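Local coordinates for protein 3-hydroxyacyl-CoA dehydrogenase (Burkholderia thailandensis, PDB 4XGN) that probably catalyses the NAD-dependent oxidation of 3-hydroxyacyl-CoA to 3-ketoacyl-CoA, as a short-chain dehydrogenase with a Rossmann-type fold, at residues A[235-238]-A[239-243]; A[164-167]-A[168-171]; A[123-126]-A[127-130]. One frame throughout, in Å; residues are numbered along the deposited sequence.

Contact 1 of 3, residues A[235-238]-A[239-243]; sequences VRQI and FENPM
The last turn of helix 228-240, which packs on the parallel sheet of the Rossmann-type fold, runs out into an Asx turn, and three successive i to i+4 pairs show how differently its sides are used. On the sheet side Val235 lies alongside Phe239, its CG1 3.5 Å from ring atom CE2. That branch is the one opposite the backbone N (chi1 171°), which brings it beside the ring; Phe16 and Val149 also touch that ring. Arg236, extended from CG to NE, meets Glu240 in a salt bridge made side-on: Arg236 NE approaches Glu240 OE2 at 3.0 Å from above the carboxylate plane, while Arg236 NH2 reaches the syn lone pair of the same OE2 at 3.2 Å. The two flat groups stand 72° apart. Just past the helix end, Asn241 is the first residue to leave helical backbone angles, and its amide serves both the exit and the subunit interface. Its ND2 gives hydrogen bonds to Gln237 OE1 and to the Glu230 carbonyl of a neighbouring subunit. The Asn241 ND2 to Gln237 OE1 bond is 2.9 Å and nearly straight (172°), and Asn241 OD1 accepts Met243 N at 3.0 Å to close the Asx turn.

Contact 2 of 3, residues A[164-167]-A[168-171]; sequences AAYA and ASKA. With NAD (nicotinamide-adenine-dinucleotide), chain I; EDO (1,2-ethanediol), chain J.
Tyr166 and Lys170 stand one helical turn apart on helix 164-184 and form the Tyr-X-X-X-Lys motif of short-chain dehydrogenases, both reaching the bound NAD. The tight part runs from the backbone out to the ring. Lys170 CG sits 4.0 Å from the centroid of the Tyr166 ring and almost on its normal, a CH-pi contact over one face, and the bend at chi2 (-55°) carries the chain on to Lys170 CE, 3.5 Å from Tyr166 CE1. The Tyr166 carbonyl takes two bonds, one from Lys170 N in the regular helical pattern and one from the hydroxyl of Ser169, whose OG is 2.8 Å from Tyr166 O. Asn119 ND2 also bonds Ser169 OG. Ala164, Ala167, Ala168 and Ala171 pack against a neighbouring subunit, where Ala171 meets its own counterpart.

The other side is the ligand-facing end, where small molecules, not protein packing, supply most of the partners. With CG opposite its backbone N (chi1 -172°), Tyr166 runs beside the Lys170 chain toward the ribose, and its OH shares hydrogen bonds with NAD O2D at 2.6 Å and with ethanediol O1 at 2.7 Å. The ribose oxygen meets the ring at its edge. Lys170 NZ bonds NAD O3D at 2.8 Å, O2D more weakly, and the carbonyl of Thr151. The ethanediol, probably from the crystallisation liquor, places O1 3.2 Å from nicotinamide C4N, the carbon that accepts hydride in NAD chemistry. O1 thus comes close to both Tyr166 OH and NAD C4N, consistent with the place of a substrate alcohol and with the acid-base role of this tyrosine in relatives, while the lysine orients the ribose.

Contact 3 of 3, residues A[123-126]-A[127-130]; sequences TFNM and IRVA
Asn125 and Arg128 make the principal polar contact, with one carbonyl oxygen held by two nitrogens. Arg128 NE and NH2 each stand 2.9 Å from Asn125 OD1, NE on a lone pair in the carbonyl plane and NH2 nearly in line with the C=O bond. Amide and guanidinium are nearly coplanar, 6° apart, and OD1 lies in the guanidinium plane, where both N-H groups point. A chi1 of 73° sets Arg128 CG between its backbone N and carbonyl carbon and brings the extended chain back along the Asn125 side. Each group has further partners: Asn125 ND2 bonds the carbonyl of Val66, Arg128 NH2 makes a salt bridge with Glu69, and Arg128 NH1 reaches the His107 carbonyl of a neighbouring subunit.

All of this sits on helix 109-135 of the Rossmann-type fold, which packs against the central parallel sheet and helices 69-82 and 164-184. Its regular backbone bonds include Arg128 N to Phe124 O at 2.9 Å, whereas Val129 N to Asn125 O is weak at 3.3 Å.

Apolar contacts involve the aliphatic part of Arg128 and the side facing the sheet. The side chains of Phe124 and Arg128 cross at about a right angle, with Arg128 CD 3.7 Å from Phe124 CE2, and the Phe124 ring stacks on Phe112 of the neighbouring subunit. On the sheet side Thr123 CG2 touches Ile127 CD1 at 3.8 Å, where Ile148 and Ser150 also meet the isoleucine.

Contacts 2 and 3 lie within single helices and contact 1 runs off the end of one, all flanking one parallel sheet; most residues are buried, yet their surroundings set their chemistry apart. Contact 2 holds the cofactor, so its polar ends are met largely by ligand oxygens. Contact 3, whose centre is about 18 Å from that of contact 2, uses its polar groups to join helices and subunits; both face the same neighbouring subunit. Contact 1 meets a different subunit, about 26 Å from contact 2 between centres, and has a partly exposed carboxylate-guanidinium pair. The arginine of contact 3 is buried and bonds a neutral amide within the contact, its carboxylate partner Glu69 lying on another helix.

Contact 1 of 3, residues A[235-238]-A[239-243]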
ATOM      1  N   VAL A 235      16.142  12.949  -6.250  1.00 11.90           N
ATOM      2  CA  VAL A 235      16.041  14.085  -5.330  1.00 12.01           C
ATOM      3  C   VAL A 235      15.817  15.397  -6.147  1.00 12.66           C
ATOM      4  O   VAL A 235      14.990  16.242  -5.795  1.00 12.50           O
ATOM      5  CB  VAL A 235      17.318  14.237  -4.432  1.00 12.16           C
ATOM      6  CG1 VAL A 235      17.295  15.539  -3.632  1.00 12.29           C
ATOM      7  CG2 VAL A 235      17.471  13.070  -3.485  1.00 11.96           C
ATOM      8  N   ARG A 236      16.631  15.606  -7.173  1.00 13.31           N
ATOM      9  CA  ARG A 236      16.490  16.833  -7.991  1.00 14.50           C
ATOM     10  C   ARG A 236      15.104  16.944  -8.603  1.00 13.99           C
ATOM     11  O   ARG A 236      14.497  17.995  -8.598  1.00 13.93           O
ATOM     12  CB  ARG A 236      17.558  16.828  -9.078  1.00 16.07           C
ATOM     13  CG  ARG A 236      17.395  17.934 -10.092  1.00 18.08           C
ATOM     14  CD  ARG A 236      18.615  18.158 -10.953  1.00 20.27           C
ATOM     15  NE  ARG A 236      18.396  19.400 -11.679  1.00 22.84           N
ATOM     16  CZ  ARG A 236      19.328  20.041 -12.381  1.00 25.79           C
ATOM     17  NH1 ARG A 236      20.532  19.508 -12.558  1.00 26.77           N
ATOM     18  NH2 ARG A 236      19.035  21.203 -12.954  1.00 27.59           N
ATOM     19  N   GLN A 237      14.560  15.828  -9.087  1.00 13.40           N
ATOM     20  CA  GLN A 237      13.189  15.849  -9.668  1.00 13.17           C
ATOM     21  C   GLN A 237      12.164  16.284  -8.620  1.00 12.92           C
ATOM     22  O   GLN A 237      11.257  17.052  -8.906  1.00 12.61           O
ATOM     23  CB  GLN A 237      12.834  14.509 -10.295  1.00 13.10           C
ATOM     24  CG  GLN A 237      11.347  14.324 -10.620  1.00 13.13           C
ATOM     25  CD  GLN A 237      10.806  15.193 -11.750  1.00 13.88           C
ATOM     26  OE1 GLN A 237       9.574  15.290 -11.910  1.00 14.06           O
ATOM     27  NE2 GLN A 237      11.689  15.850 -12.510  1.00 14.69           N
ATOM     28  N   ILE A 238      12.283  15.750  -7.403  1.00 12.72           N
ATOM     29  CA  ILE A 238      11.420  16.159  -6.337  1.00 12.91           C
ATOM     30  C   ILE A 238      11.528  17.648  -6.028  1.00 13.57           C
ATOM     31  O   ILE A 238      10.514  18.326  -5.884  1.00 13.49           O
ATOM     32  CB  ILE A 238      11.647  15.328  -5.064  1.00 12.63           C
ATOM     33  CG1 ILE A 238      11.213  13.880  -5.294  1.00 12.52           C
ATOM     34  CG2 ILE A 238      10.968  16.026  -3.860  1.00 12.67           C
ATOM     35  CD1 ILE A 238      11.750  12.890  -4.276  1.00 12.41           C
ATOM     36  N   PHE A 239      12.754  18.178  -5.940  1.00 14.22           N
ATOM     37  CA  PHE A 239      12.917  19.619  -5.810  1.00 15.22           C
ATOM     38  C   PHE A 239      12.288  20.408  -6.933  1.00 15.38           C
ATOM     39  O   PHE A 239      11.641  21.389  -6.648  1.00 15.43           O
ATOM     40  CB  PHE A 239      14.407  20.003  -5.647  1.00 15.95           C
ATOM     41  CG  PHE A 239      15.030  19.606  -4.320  1.00 16.79           C
ATOM     42  CD1 PHE A 239      14.322  19.639  -3.143  1.00 17.49           C
ATOM     43  CD2 PHE A 239      16.384  19.279  -4.264  1.00 17.82           C
ATOM     44  CE1 PHE A 239      14.929  19.287  -1.931  1.00 18.17           C
ATOM     45  CE2 PHE A 239      17.005  18.941  -3.069  1.00 18.39           C
ATOM     46  CZ  PHE A 239      16.271  18.930  -1.904  1.00 18.22           C
ATOM     47  N   GLU A 240      12.414  19.947  -8.176  1.00 15.33           N
ATOM     48  CA  GLU A 240      11.938  20.701  -9.335  1.00 16.48           C
ATOM     49  C   GLU A 240      10.488  20.458  -9.730  1.00 15.98           C
ATOM     50  O   GLU A 240      10.025  21.101 -10.665  1.00 17.42           O
ATOM     51  CB  GLU A 240      12.881  20.469 -10.520  1.00 17.65           C
ATOM     52  CG  GLU A 240      14.307  20.953 -10.203  1.00 18.91           C
ATOM     53  CD  GLU A 240      15.319  20.783 -11.330  1.00 20.60           C
ATOM     54  OE1 GLU A 240      15.158  19.904 -12.209  1.00 21.71           O
ATOM     55  OE2 GLU A 240      16.316  21.524 -11.328  1.00 22.97           O
ATOM     56  N   ASN A 241       9.784  19.532  -9.086  1.00 14.67           N
ATOM     57  CA  ASN A 241       8.405  19.237  -9.484  1.00 14.23           C
ATOM     58  C   ASN A 241       7.430  19.700  -8.417  1.00 14.10           C
ATOM     59  O   ASN A 241       7.271  19.048  -7.387  1.00 13.79           O
ATOM     60  CB  ASN A 241       8.225  17.769  -9.822  1.00 13.38           C
ATOM     61  CG  ASN A 241       6.924  17.495 -10.547  1.00 13.07           C
ATOM     62  OD1 ASN A 241       5.901  18.155 -10.312  1.00 12.87           O
ATOM     63  ND2 ASN A 241       6.965  16.521 -11.455  1.00 12.60           N
ATOM     64  N   PRO A 242       6.740  20.816  -8.665  1.00 14.80           N
ATOM     65  CA  PRO A 242       5.852  21.360  -7.643  1.00 14.92           C
ATOM     66  C   PRO A 242       4.708  20.483  -7.217  1.00 14.55           C
ATOM     67  O   PRO A 242       4.126  20.748  -6.169  1.00 14.65           O
ATOM     68  CB  PRO A 242       5.328  22.631  -8.301  1.00 15.79           C
ATOM     69  CG  PRO A 242       6.378  22.974  -9.258  1.00 16.22           C
ATOM     70  CD  PRO A 242       6.702  21.670  -9.865  1.00 15.65           C
ATOM     71  N   MET A 243       4.410  19.430  -7.984  1.00 13.80           N
ATOM     72  CA  MET A 243       3.246  18.569  -7.657  1.00 13.62           C
ATOM     73  C   MET A 243       3.610  17.338  -6.813  1.00 12.47           C
ATOM     74  O   MET A 243       2.685  16.606  -6.377  1.00 12.16           O
ATOM     75  CB  MET A 243       2.512  18.129  -8.916  1.00 14.48           C
ATOM     76  CG  MET A 243       1.589  19.210  -9.449  1.00 15.52           C
ATOM     77  SD  MET A 243       0.178  19.598  -8.384  1.00 17.35           S
ATOM     78  CE  MET A 243      -0.719  18.052  -8.478  1.00 17.09           C
TER

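Contact 2 of 3, residues A[164-167]-A[168-171]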
ATOM      1  N   ALA A 164      14.030  -6.404  11.259  1.00 10.46           N
ATOM      2  CA  ALA A 164      12.917  -5.830  12.012  1.00 10.27           C
ATOM      3  C   ALA A 164      13.157  -4.383  12.464  1.00 10.04           C
ATOM      4  O   ALA A 164      12.308  -3.503  12.237  1.00  9.76           O
ATOM      5  CB  ALA A 164      12.556  -6.696  13.173  1.00 10.58           C
ATOM      6  N   ALA A 165      14.335  -4.110  13.013  1.00 10.05           N
ATOM      7  CA  ALA A 165      14.645  -2.748  13.453  1.00  9.95           C
ATOM      8  C   ALA A 165      14.726  -1.751  12.294  1.00  9.67           C
ATOM      9  O   ALA A 165      14.104  -0.696  12.338  1.00  9.65           O
ATOM     10  CB  ALA A 165      15.937  -2.693  14.230  1.00 10.15           C
ATOM     11  N   TYR A 166      15.474  -2.113  11.263  1.00  9.69           N
ATOM     12  CA  TYR A 166      15.631  -1.256  10.085  1.00  9.63           C
ATOM     13  C   TYR A 166      14.285  -1.023   9.392  1.00  9.28           C
ATOM     14  O   TYR A 166      13.913   0.103   9.129  1.00  9.03           O
ATOM     15  CB  TYR A 166      16.610  -1.904   9.140  1.00  9.95           C
ATOM     16  CG  TYR A 166      17.011  -1.043   7.965  1.00 10.03           C
ATOM     17  CD1 TYR A 166      17.753   0.100   8.146  1.00 10.22           C
ATOM     18  CD2 TYR A 166      16.727  -1.436   6.686  1.00 10.19           C
ATOM     19  CE1 TYR A 166      18.169   0.859   7.076  1.00 10.30           C
ATOM     20  CE2 TYR A 166      17.117  -0.674   5.598  1.00 10.28           C
ATOM     21  CZ  TYR A 166      17.874   0.457   5.802  1.00 10.30           C
ATOM     22  OH  TYR A 166      18.329   1.238   4.740  1.00 10.51           O
ATOM     23  N   ALA A 167      13.527  -2.097   9.207  1.00  9.15           N
ATOM     24  CA  ALA A 167      12.222  -1.975   8.588  1.00  9.00           C
ATOM     25  C   ALA A 167      11.276  -1.110   9.411  1.00  8.88           C
ATOM     26  O   ALA A 167      10.596  -0.233   8.879  1.00  8.80           O
ATOM     27  CB  ALA A 167      11.607  -3.341   8.392  1.00  9.07           C
ATOM     28  N   ALA A 168      11.259  -1.312  10.726  1.00  8.86           N
ATOM     29  CA  ALA A 168      10.448  -0.431  11.580  1.00  8.74           C
ATOM     30  C   ALA A 168      10.795   1.030  11.407  1.00  8.58           C
ATOM     31  O   ALA A 168       9.938   1.859  11.263  1.00  8.43           O
ATOM     32  CB  ALA A 168      10.574  -0.817  13.037  1.00  8.90           C
ATOM     33  N   SER A 169      12.083   1.330  11.444  1.00  8.69           N
ATOM     34  CA  SER A 169      12.525   2.670  11.300  1.00  8.68           C
ATOM     35  C   SER A 169      12.181   3.289   9.973  1.00  8.53           C
ATOM     36  O   SER A 169      11.759   4.436   9.929  1.00  8.80           O
ATOM     37  CB  SER A 169      14.029   2.790  11.602  1.00  8.89           C
ATOM     38  OG  SER A 169      14.841   2.350  10.511  1.00  8.92           O
ATOM     39  N   LYS A 170      12.346   2.545   8.901  1.00  8.42           N
ATOM     40  CA  LYS A 170      12.114   3.079   7.579  1.00  8.37           C
ATOM     41  C   LYS A 170      10.615   3.143   7.233  1.00  8.20           C
ATOM     42  O   LYS A 170      10.169   4.042   6.538  1.00  8.02           O
ATOM     43  CB  LYS A 170      12.911   2.270   6.566  1.00  8.59           C
ATOM     44  CG  LYS A 170      14.400   2.348   6.763  1.00  8.91           C
ATOM     45  CD  LYS A 170      14.897   3.745   6.787  1.00  9.15           C
ATOM     46  CE  LYS A 170      16.375   3.807   6.495  1.00  9.53           C
ATOM     47  NZ  LYS A 170      16.819   5.139   6.096  1.00  9.87           N
ATOM     48  N   ALA A 171       9.825   2.212   7.742  1.00  8.23           N
ATOM     49  CA  ALA A 171       8.355   2.332   7.616  1.00  8.16           C
ATOM     50  C   ALA A 171       7.836   3.533   8.387  1.00  8.35           C
ATOM     51  O   ALA A 171       6.900   4.198   7.952  1.00  8.55           O
ATOM     52  CB  ALA A 171       7.704   1.058   8.151  1.00  8.27           C
TER
HETATM   53  PA  NAD I 300      26.469   5.358   4.116  1.00 13.16           P
HETATM   54  O1A NAD I 300      26.838   4.521   5.288  1.00 13.48           O
HETATM   55  O2A NAD I 300      27.431   5.415   2.971  1.00 13.99           O
HETATM   56  O5B NAD I 300      26.132   6.860   4.567  1.00 13.10           O
HETATM   57  C5B NAD I 300      25.402   7.126   5.745  1.00 12.72           C
HETATM   58  C4B NAD I 300      25.960   8.401   6.400  1.00 12.82           C
HETATM   59  O4B NAD I 300      25.204   8.526   7.493  1.00 12.80           O
HETATM   60  C3B NAD I 300      27.415   8.200   6.896  1.00 13.17           C
HETATM   61  O3B NAD I 300      28.330   9.102   6.366  1.00 13.23           O
HETATM   62  C2B NAD I 300      27.176   8.280   8.415  1.00 13.10           C
HETATM   63  O2B NAD I 300      28.411   8.679   9.115  1.00 13.51           O
HETATM   64  C1B NAD I 300      26.110   9.058   8.586  1.00 12.81           C
HETATM   65  N9A NAD I 300      25.448   8.837   9.834  1.00 12.49           N
HETATM   66  C8A NAD I 300      25.167   7.660  10.479  1.00 12.52           C
HETATM   67  N7A NAD I 300      24.581   7.926  11.692  1.00 12.14           N
HETATM   68  C5A NAD I 300      24.494   9.248  11.738  1.00 12.29           C
HETATM   69  C6A NAD I 300      23.978  10.074  12.703  1.00 12.24           C
HETATM   70  N6A NAD I 300      23.437   9.731  13.978  1.00 12.13           N
HETATM   71  N1A NAD I 300      24.003  11.401  12.504  1.00 12.40           N
HETATM   72  C2A NAD I 300      24.533  11.943  11.364  1.00 12.62           C
HETATM   73  N3A NAD I 300      25.032  11.126  10.389  1.00 12.60           N
HETATM   74  C4A NAD I 300      25.014   9.796  10.623  1.00 12.38           C
HETATM   75  O3  NAD I 300      25.110   4.638   3.652  1.00 12.94           O
HETATM   76  PN  NAD I 300      24.119   5.164   2.470  1.00 13.10           P
HETATM   77  O1N NAD I 300      23.904   3.982   1.582  1.00 12.94           O
HETATM   78  O2N NAD I 300      24.572   6.423   1.748  1.00 13.35           O
HETATM   79  O5D NAD I 300      22.749   5.460   3.282  1.00 12.82           O
HETATM   80  C5D NAD I 300      21.984   6.647   3.083  1.00 12.65           C
HETATM   81  C4D NAD I 300      20.553   6.466   3.418  1.00 12.31           C
HETATM   82  O4D NAD I 300      20.061   5.603   2.480  1.00 12.52           O
HETATM   83  C3D NAD I 300      20.344   5.784   4.793  1.00 12.36           C
HETATM   84  O3D NAD I 300      19.247   6.273   5.433  1.00 12.37           O
HETATM   85  C2D NAD I 300      20.146   4.313   4.330  1.00 12.26           C
HETATM   86  O2D NAD I 300      19.473   3.502   5.398  1.00 11.95           O
HETATM   87  C1D NAD I 300      19.403   4.424   3.249  1.00 12.11           C
HETATM   88  N1N NAD I 300      19.371   3.323   2.293  1.00 12.18           N
HETATM   89  C2N NAD I 300      20.499   2.781   1.724  1.00 12.54           C
HETATM   90  C3N NAD I 300      20.435   1.732   0.816  1.00 12.79           C
HETATM   91  C7N NAD I 300      21.645   1.083   0.213  1.00 13.35           C
HETATM   92  O7N NAD I 300      21.517   0.035  -0.374  1.00 13.64           O
HETATM   93  N7N NAD I 300      22.916   1.710   0.293  1.00 13.60           N
HETATM   94  C4N NAD I 300      19.160   1.238   0.464  1.00 12.57           C
HETATM   95  C5N NAD I 300      18.031   1.801   1.002  1.00 12.26           C
HETATM   96  C6N NAD I 300      18.131   2.839   1.903  1.00 11.98           C
HETATM   97  C1  EDO J 301      20.036  -1.668   3.457  1.00 19.69           C
HETATM   98  O1  EDO J 301      19.057  -0.698   3.019  1.00 18.64           O
HETATM   99  C2  EDO J 301      21.234  -1.722   2.482  1.00 19.89           C
HETATM  100  O2  EDO J 301      20.835  -2.180   1.169  1.00 19.46           O

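Contact 3 of 3, residues A[123-126]-A[127-130]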
ATOM      1  N   THR A 123      15.700  11.558  11.777  1.00 10.12           N
ATOM      2  CA  THR A 123      15.102  12.200  10.592  1.00 10.17           C
ATOM      3  C   THR A 123      14.035  13.235  11.008  1.00 10.20           C
ATOM      4  O   THR A 123      14.031  14.355  10.489  1.00 10.45           O
ATOM      5  CB  THR A 123      14.576  11.158   9.604  1.00  9.90           C
ATOM      6  OG1 THR A 123      15.703  10.615   8.888  1.00 10.09           O
ATOM      7  CG2 THR A 123      13.580  11.779   8.581  1.00  9.84           C
ATOM      8  N   PHE A 124      13.178  12.893  11.957  1.00  9.98           N
ATOM      9  CA  PHE A 124      12.196  13.850  12.430  1.00 10.22           C
ATOM     10  C   PHE A 124      12.833  15.094  13.078  1.00 10.61           C
ATOM     11  O   PHE A 124      12.360  16.206  12.854  1.00 10.77           O
ATOM     12  CB  PHE A 124      11.187  13.250  13.418  1.00 10.13           C
ATOM     13  CG  PHE A 124      10.106  14.227  13.791  1.00 10.34           C
ATOM     14  CD1 PHE A 124       9.104  14.518  12.878  1.00 10.24           C
ATOM     15  CD2 PHE A 124      10.144  14.935  14.994  1.00 10.55           C
ATOM     16  CE1 PHE A 124       8.132  15.444  13.168  1.00 10.47           C
ATOM     17  CE2 PHE A 124       9.164  15.845  15.310  1.00 10.88           C
ATOM     18  CZ  PHE A 124       8.127  16.097  14.391  1.00 10.82           C
ATOM     19  N   ASN A 125      13.900  14.893  13.830  1.00 10.67           N
ATOM     20  CA  ASN A 125      14.576  15.990  14.509  1.00 11.17           C
ATOM     21  C   ASN A 125      15.074  17.010  13.485  1.00 11.45           C
ATOM     22  O   ASN A 125      14.904  18.234  13.653  1.00 11.80           O
ATOM     23  CB  ASN A 125      15.738  15.446  15.349  1.00 11.35           C
ATOM     24  CG  ASN A 125      16.414  16.490  16.195  1.00 11.82           C
ATOM     25  OD1 ASN A 125      15.784  17.410  16.713  1.00 12.23           O
ATOM     26  ND2 ASN A 125      17.717  16.362  16.334  1.00 12.06           N
ATOM     27  N   MET A 126      15.646  16.501  12.399  1.00 11.41           N
ATOM     28  CA  MET A 126      16.161  17.382  11.375  1.00 11.78           C
ATOM     29  C   MET A 126      14.988  18.056  10.681  1.00 11.77           C
ATOM     30  O   MET A 126      15.047  19.242  10.421  1.00 12.02           O
ATOM     31  CB  MET A 126      16.989  16.612  10.379  1.00 11.84           C
ATOM     32  CG  MET A 126      18.259  16.043  10.967  1.00 12.17           C
ATOM     33  SD  MET A 126      19.434  17.175  11.746  1.00 13.11           S
ATOM     34  CE  MET A 126      19.757  18.373  10.492  1.00 13.49           C
ATOM     35  N   ILE A 127      13.918  17.322  10.394  1.00 11.36           N
ATOM     36  CA  ILE A 127      12.755  17.928   9.723  1.00 11.59           C
ATOM     37  C   ILE A 127      12.160  19.081  10.524  1.00 12.01           C
ATOM     38  O   ILE A 127      11.905  20.140   9.971  1.00 12.34           O
ATOM     39  CB  ILE A 127      11.667  16.861   9.423  1.00 11.20           C
ATOM     40  CG1 ILE A 127      12.150  15.871   8.326  1.00 10.92           C
ATOM     41  CG2 ILE A 127      10.309  17.487   9.095  1.00 11.31           C
ATOM     42  CD1 ILE A 127      11.236  14.686   8.113  1.00 10.62           C
ATOM     43  N   ARG A 128      11.968  18.901  11.817  1.00 12.03           N
ATOM     44  CA  ARG A 128      11.239  19.889  12.574  1.00 12.50           C
ATOM     45  C   ARG A 128      12.045  21.193  12.654  1.00 13.01           C
ATOM     46  O   ARG A 128      11.465  22.272  12.576  1.00 13.46           O
ATOM     47  CB  ARG A 128      10.886  19.319  13.957  1.00 12.69           C
ATOM     48  CG  ARG A 128      12.056  19.207  14.919  1.00 12.85           C
ATOM     49  CD  ARG A 128      11.819  18.333  16.147  1.00 12.88           C
ATOM     50  NE  ARG A 128      13.065  18.442  16.893  1.00 13.08           N
ATOM     51  CZ  ARG A 128      13.351  19.414  17.769  1.00 13.63           C
ATOM     52  NH1 ARG A 128      12.420  20.234  18.240  1.00 13.92           N
ATOM     53  NH2 ARG A 128      14.597  19.537  18.210  1.00 14.00           N
ATOM     54  N   VAL A 129      13.368  21.074  12.775  1.00 12.99           N
ATOM     55  CA  VAL A 129      14.216  22.228  12.905  1.00 13.70           C
ATOM     56  C   VAL A 129      14.384  22.939  11.553  1.00 13.80           C
ATOM     57  O   VAL A 129      14.268  24.200  11.446  1.00 14.39           O
ATOM     58  CB  VAL A 129      15.572  21.865  13.564  1.00 13.73           C
ATOM     59  CG1 VAL A 129      16.455  23.104  13.678  1.00 14.34           C
ATOM     60  CG2 VAL A 129      15.366  21.277  14.967  1.00 13.74           C
ATOM     61  N   ALA A 130      14.681  22.152  10.513  1.00 13.39           N
ATOM     62  CA  ALA A 130      14.738  22.700   9.163  1.00 13.53           C
ATOM     63  C   ALA A 130      13.411  23.314   8.691  1.00 13.77           C
ATOM     64  O   ALA A 130      13.419  24.369   8.060  1.00 14.08           O
ATOM     65  CB  ALA A 130      15.226  21.662   8.175  1.00 13.24           C
TER